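Side-chain contacts in thioredoxin-like fold domain-containing protein (Enterococcus faecalis, PDB 1Z6M), which is of unknown function but has a thioredoxin-like fold with a CxxC pattern at a helix start, consistent with a thiol-disulfide oxidoreductase: residues G79-M82 with H83-D87; S96-H99 with K100-A103. All blocks are in the same frame, centred on the assembly; numbering follows the deposited sequence. Where two conformers were deposited one is given.

Interaction 1 (G79-M82 with H83-D87)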
ATOM      1  N   GLY A  79      -2.325  -8.436  -8.632  1.00 10.82           N
ATOM      2  CA  GLY A  79      -1.896  -7.177  -8.037  1.00 10.75           C
ATOM      3  C   GLY A  79      -0.431  -6.914  -8.282  1.00 10.46           C
ATOM      4  O   GLY A  79      -0.038  -5.778  -8.542  1.00 10.41           O
ATOM      5  N   ASN A  80       0.379  -7.968  -8.206  1.00 10.40           N
ATOM      6  CA  ASN A  80       1.804  -7.821  -8.466  1.00 10.90           C
ATOM      7  C   ASN A  80       2.068  -7.165  -9.818  1.00 11.53           C
ATOM      8  O   ASN A  80       2.925  -6.289  -9.939  1.00 12.19           O
ATOM      9  CB  ASN A  80       2.533  -9.176  -8.437  1.00 10.43           C
ATOM     10  CG  ASN A  80       2.414  -9.912  -7.109  1.00 11.41           C
ATOM     11  OD1 ASN A  80       1.830  -9.419  -6.146  1.00 11.41           O
ATOM     12  ND2 ASN A  80       2.985 -11.118  -7.064  1.00 11.87           N
ATOM     13  N   VAL A  81       1.329  -7.600 -10.838  1.00 11.64           N
ATOM     14  CA  VAL A  81       1.484  -7.042 -12.170  1.00 11.88           C
ATOM     15  C   VAL A  81       1.203  -5.540 -12.116  1.00 11.97           C
ATOM     16  O   VAL A  81       1.999  -4.738 -12.605  1.00 12.03           O
ATOM     17  CB  VAL A  81       0.536  -7.707 -13.192  1.00 12.35           C
ATOM     18  CG1 VAL A  81       0.668  -7.032 -14.559  1.00 13.32           C
ATOM     19  CG2 VAL A  81       0.815  -9.210 -13.304  1.00 13.18           C
HETATM   20  N   MSE A  82       0.083  -5.157 -11.501  1.00 11.12           N
HETATM   21  CA  MSE A  82      -0.278  -3.750 -11.387  1.00 11.50           C
HETATM   22  C   MSE A  82       0.760  -2.909 -10.656  1.00 11.61           C
HETATM   23  O   MSE A  82       1.000  -1.759 -11.029  1.00 11.88           O
HETATM   24  CB  MSE A  82      -1.648  -3.610 -10.722  1.00 11.31           C
HETATM   25  CG  MSE A  82      -2.812  -3.877 -11.663  1.00 11.46           C
HETATM   26 SE   MSE A  82      -3.051  -2.516 -12.902  1.00  9.36          SE
HETATM   27  CE  MSE A  82      -4.349  -3.257 -13.950  1.00 13.63           C
ATOM     28  N   HIS A  83       1.386  -3.485  -9.629  1.00 11.11           N
ATOM     29  CA  HIS A  83       2.421  -2.782  -8.877  1.00 11.25           C
ATOM     30  C   HIS A  83       3.562  -2.313  -9.762  1.00 11.69           C
ATOM     31  O   HIS A  83       4.263  -1.361  -9.421  1.00 12.63           O
ATOM     32  CB  HIS A  83       3.006  -3.687  -7.808  1.00 10.90           C
ATOM     33  CG  HIS A  83       2.056  -4.013  -6.703  1.00 10.48           C
ATOM     34  ND1 HIS A  83       2.335  -4.972  -5.759  1.00  9.92           N
ATOM     35  CD2 HIS A  83       0.846  -3.499  -6.379  1.00  9.36           C
ATOM     36  CE1 HIS A  83       1.340  -5.030  -4.890  1.00 10.20           C
ATOM     37  NE2 HIS A  83       0.419  -4.153  -5.250  1.00 10.57           N
ATOM     38  N   HIS A  84       3.758  -2.986 -10.891  1.00 12.22           N
ATOM     39  CA  HIS A  84       4.893  -2.686 -11.755  1.00 13.24           C
ATOM     40  C   HIS A  84       4.596  -1.587 -12.769  1.00 13.56           C
ATOM     41  O   HIS A  84       5.466  -1.254 -13.575  1.00 14.40           O
ATOM     42  CB  HIS A  84       5.389  -3.969 -12.429  1.00 13.32           C
ATOM     43  CG  HIS A  84       5.630  -5.079 -11.460  1.00 13.38           C
ATOM     44  ND1 HIS A  84       5.513  -6.407 -11.806  1.00 13.57           N
ATOM     45  CD2 HIS A  84       5.938  -5.061 -10.139  1.00 13.28           C
ATOM     46  CE1 HIS A  84       5.755  -7.157 -10.745  1.00 14.08           C
ATOM     47  NE2 HIS A  84       6.007  -6.365  -9.719  1.00 13.85           N
ATOM     48  N   TYR A  85       3.380  -1.029 -12.705  1.00 14.27           N
ATOM     49  CA  TYR A  85       2.949   0.084 -13.553  1.00 14.85           C
ATOM     50  C   TYR A  85       2.899   1.400 -12.775  1.00 15.43           C
ATOM     51  O   TYR A  85       2.362   2.400 -13.254  1.00 17.21           O
ATOM     52  CB  TYR A  85       1.587  -0.229 -14.214  1.00 14.52           C
ATOM     53  CG  TYR A  85       1.707  -1.263 -15.304  1.00 14.87           C
ATOM     54  CD1 TYR A  85       1.755  -2.626 -15.014  1.00 14.81           C
ATOM     55  CD2 TYR A  85       1.800  -0.871 -16.638  1.00 14.36           C
ATOM     56  CE1 TYR A  85       1.893  -3.577 -16.020  1.00 15.53           C
ATOM     57  CE2 TYR A  85       1.939  -1.806 -17.648  1.00 14.82           C
ATOM     58  CZ  TYR A  85       1.989  -3.159 -17.333  1.00 14.64           C
ATOM     59  OH  TYR A  85       2.131  -4.097 -18.333  1.00 16.52           O
ATOM     60  N   ILE A  86       3.469   1.388 -11.571  1.00 15.56           N
ATOM     61  CA  ILE A  86       3.477   2.543 -10.699  1.00 15.69           C
ATOM     62  C   ILE A  86       4.688   3.408 -10.992  1.00 16.79           C
ATOM     63  O   ILE A  86       5.830   2.934 -10.978  1.00 17.18           O
ATOM     64  CB  ILE A  86       3.402   2.108  -9.207  1.00 15.84           C
ATOM     65  CG1 ILE A  86       2.000   1.557  -8.901  1.00 16.01           C
ATOM     66  CG2 ILE A  86       3.788   3.251  -8.264  1.00 17.02           C
ATOM     67  CD1 ILE A  86       0.881   2.600  -8.892  1.00 15.92           C
ATOM     68  N   ASP A  87       4.411   4.681 -11.266  1.00 17.23           N
ATOM     69  CA  ASP A  87       5.435   5.650 -11.602  1.00 18.38           C
ATOM     70  C   ASP A  87       5.961   6.300 -10.337  1.00 18.12           C
ATOM     71  O   ASP A  87       5.400   7.282  -9.856  1.00 18.42           O
ATOM     72  CB  ASP A  87       4.871   6.715 -12.542  1.00 18.89           C
ATOM     73  CG  ASP A  87       5.932   7.693 -13.021  1.00 21.13           C
ATOM     74  OD1 ASP A  87       7.105   7.574 -12.589  1.00 20.56           O
ATOM     75  OD2 ASP A  87       5.592   8.587 -13.826  1.00 22.93           O
TER
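His84 lays its imidazole ring over the carbonyl of Asn80, whose O stands 3.0 Å above the middle of the ring plane. The oxygen is therefore met by a ring face and not by a ring N-H. His84 NE2 bonds instead to Asp70 OD2, and this carboxylate probably polarises the ring, which would suit an oxygen over its face. His83 receives Gly79 O in a similar way, but nearer the rim of one face, with CD2 at 3.3 Å from that oxygen. Its ND1 bonds to Asp70 OD1 and its NE2 to Val37 N, which fixes the rotation of the ring; Asp70 thus serves both histidines.

In the backbone, helix 77-83 runs out here. His83 N bonds to Gly79 O at 2.9 Å, four residues back, whereas His84 N to Val81 O and Tyr85 N to Met82 O reach back three, as the type I turn from His83 to Ile86 begins.

Apolar contact is slight: Val81 CG1 runs beside Tyr85 CE1 at 3.9 Å. Separately, at the ring edge, Tyr85 CD1 lies 3.2 Å from Val81 O, in the ring plane.

His83 lies near, without touching, the possible thioredoxin-type CxxC. Val81 and Tyr85 pack on helix 113-123, where the tyrosine hydroxyl bonds to Glu121; Met82 and Ile86 touch helix 91-103, and Ile86 also meets strand 62-68.

Interaction 2 (S96-H99 with K100-A103)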
ATOM      1  N   SER A  96      -2.970   8.573  -7.570  1.00 14.82           N
ATOM      2  CA  SER A  96      -4.147   8.593  -8.435  0.50 14.76           C
ATOM      3  C   SER A  96      -4.316   7.253  -9.145  1.00 14.53           C
ATOM      4  O   SER A  96      -5.419   6.722  -9.253  1.00 14.45           O
ATOM      5  CB  SER A  96      -4.053   9.726  -9.462  0.50 15.36           C
ATOM      6  OG  SER A  96      -5.151   9.697 -10.366  0.50 16.31           O
ATOM      7  N   ALA A  97      -3.207   6.707  -9.631  1.00 13.67           N
ATOM      8  CA  ALA A  97      -3.223   5.408 -10.272  1.00 13.33           C
ATOM      9  C   ALA A  97      -3.682   4.319  -9.302  1.00 13.08           C
ATOM     10  O   ALA A  97      -4.484   3.477  -9.671  1.00 12.44           O
ATOM     11  CB  ALA A  97      -1.853   5.079 -10.854  1.00 13.92           C
ATOM     12  N   LEU A  98      -3.181   4.332  -8.067  1.00 12.69           N
ATOM     13  CA  LEU A  98      -3.635   3.366  -7.070  1.00 12.13           C
ATOM     14  C   LEU A  98      -5.134   3.469  -6.856  1.00 11.65           C
ATOM     15  O   LEU A  98      -5.831   2.458  -6.777  1.00 11.53           O
ATOM     16  CB  LEU A  98      -2.922   3.573  -5.738  1.00 12.30           C
ATOM     17  CG  LEU A  98      -1.452   3.167  -5.706  1.00 12.81           C
ATOM     18  CD1 LEU A  98      -0.853   3.595  -4.367  1.00 15.36           C
ATOM     19  CD2 LEU A  98      -1.257   1.670  -5.940  1.00 13.84           C
ATOM     20  N   HIS A  99      -5.643   4.696  -6.781  1.00 11.73           N
ATOM     21  CA  HIS A  99      -7.079   4.890  -6.646  1.00 12.57           C
ATOM     22  C   HIS A  99      -7.854   4.283  -7.808  1.00 12.41           C
ATOM     23  O   HIS A  99      -8.890   3.666  -7.602  1.00 13.30           O
ATOM     24  CB  HIS A  99      -7.428   6.366  -6.476  1.00 12.84           C
ATOM     25  CG  HIS A  99      -7.028   6.918  -5.148  1.00 15.15           C
ATOM     26  ND1 HIS A  99      -6.742   8.250  -4.954  1.00 17.22           N
ATOM     27  CD2 HIS A  99      -6.848   6.316  -3.950  1.00 16.15           C
ATOM     28  CE1 HIS A  99      -6.412   8.448  -3.689  1.00 16.95           C
ATOM     29  NE2 HIS A  99      -6.473   7.291  -3.054  1.00 15.88           N
ATOM     30  N   LYS A 100      -7.353   4.463  -9.025  1.00 12.07           N
ATOM     31  CA  LYS A 100      -8.026   3.893 -10.188  0.50 12.63           C
ATOM     32  C   LYS A 100      -7.929   2.370 -10.204  1.00 12.27           C
ATOM     33  O   LYS A 100      -8.905   1.692 -10.543  1.00 12.20           O
ATOM     34  CB  LYS A 100      -7.487   4.489 -11.488  0.50 13.67           C
ATOM     35  CG  LYS A 100      -8.121   5.810 -11.882  0.50 15.73           C
ATOM     36  CD  LYS A 100      -7.725   6.186 -13.301  0.50 18.15           C
ATOM     37  CE  LYS A 100      -7.902   7.670 -13.566  0.50 20.08           C
ATOM     38  NZ  LYS A 100      -6.718   8.460 -13.113  0.50 21.37           N
HETATM   39  N   MSE A 101      -6.760   1.842  -9.840  1.00 11.75           N
HETATM   40  CA  MSE A 101      -6.579   0.390  -9.729  1.00 11.11           C
HETATM   41  C   MSE A 101      -7.575  -0.219  -8.734  1.00 11.06           C
HETATM   42  O   MSE A 101      -8.221  -1.227  -9.022  1.00 11.55           O
HETATM   43  CB  MSE A 101      -5.136   0.045  -9.314  1.00 11.13           C
HETATM   44  CG  MSE A 101      -4.064   0.353 -10.348  1.00 11.23           C
HETATM   45 SE   MSE A 101      -2.366   0.150  -9.624  1.00  8.32          SE
HETATM   46  CE  MSE A 101      -1.389   0.642 -11.083  1.00 13.30           C
ATOM     47  N   PHE A 102      -7.721   0.409  -7.570  1.00 10.96           N
ATOM     48  CA  PHE A 102      -8.674  -0.087  -6.591  1.00 11.28           C
ATOM     49  C   PHE A 102     -10.117   0.027  -7.089  1.00 11.63           C
ATOM     50  O   PHE A 102     -10.923  -0.890  -6.885  1.00 11.97           O
ATOM     51  CB  PHE A 102      -8.510   0.650  -5.261  1.00 11.46           C
ATOM     52  CG  PHE A 102      -7.392   0.108  -4.384  1.00 10.41           C
ATOM     53  CD1 PHE A 102      -6.390   0.945  -3.915  1.00 11.19           C
ATOM     54  CD2 PHE A 102      -7.356  -1.231  -4.021  1.00 11.21           C
ATOM     55  CE1 PHE A 102      -5.370   0.467  -3.099  1.00 10.57           C
ATOM     56  CE2 PHE A 102      -6.345  -1.725  -3.201  1.00 10.89           C
ATOM     57  CZ  PHE A 102      -5.357  -0.868  -2.738  1.00 10.88           C
ATOM     58  N   ALA A 103     -10.448   1.138  -7.742  1.00 11.62           N
ATOM     59  CA  ALA A 103     -11.811   1.312  -8.231  1.00 11.92           C
ATOM     60  C   ALA A 103     -12.191   0.283  -9.299  1.00 11.77           C
ATOM     61  O   ALA A 103     -13.367  -0.029  -9.468  1.00 12.90           O
ATOM     62  CB  ALA A 103     -12.000   2.707  -8.780  1.00 12.26           C
TER
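Leu98 and Met101 (a selenomethionine) point into the protein with their side chains at a slant to one another, Leu98 CD2 lying 4.1 Å from Met101 SE. The Met101 chain is extended beyond CG and slants back and outward beside Ala97. On the way its CG passes 3.2 Å from Ala97 O, and its methyl CE arrives 4.5 Å from Ala97 CB, a loose touch.

Phe102, one residue on, points to a different side, toward helix 40-58. Near its root the ring places CD1 3.3 Å from Leu98 O, in an oblique approach. Further out the ring meets Phe46, with the two planes at about 40°, and touches Cys42 of the CxxC pattern.

On another side of the helix, Lys100 stretches back alongside the preceding turn and bends only at its end (chi4 84°), bringing NZ to 3.4 Å from Ser96 OG. This is a weak hydrogen bond, and since both residues were deposited in two conformers it is a doubtful one.

Beneath the side chains four backbone bonds of the alpha-helical pattern run from Lys100, Met101, Phe102 and Ala103 to the residues four places earlier. The shortest joins Met101 N to Ala97 O at 2.8 Å. Past them, Thr104 OG1 bonds to the carbonyls of Lys100 and Met101.

The chemistry is thus divided by face. The stable part is the regular backbone bonding together with selenium, methyl and aromatic groups packed by dispersion on the buried side, whereas the polar Ser96-Lys100 pair probably adds little and may well be mobile.

In the fold
Both contacts are local and stand in series along the chain, neither nested nor crossed: interaction 1 closes the turn at the end of helix 77-83, and interaction 2 spans consecutive turns of helix 91-103, with the rest of the loop and the first turn of helix 91-103 between them. Their centres lie 11 Å apart and they touch directly, Met101 CE coming 3.4 Å from Met82 O and 3.7 Å from Ile86 CD1, while Ile86 CD1 also reaches Leu98 CD2. Together the two helices and the turn after the first link strand 62-68 of the central sheet with helix 113-123 and helix 40-58, which opens with the CxxC pattern.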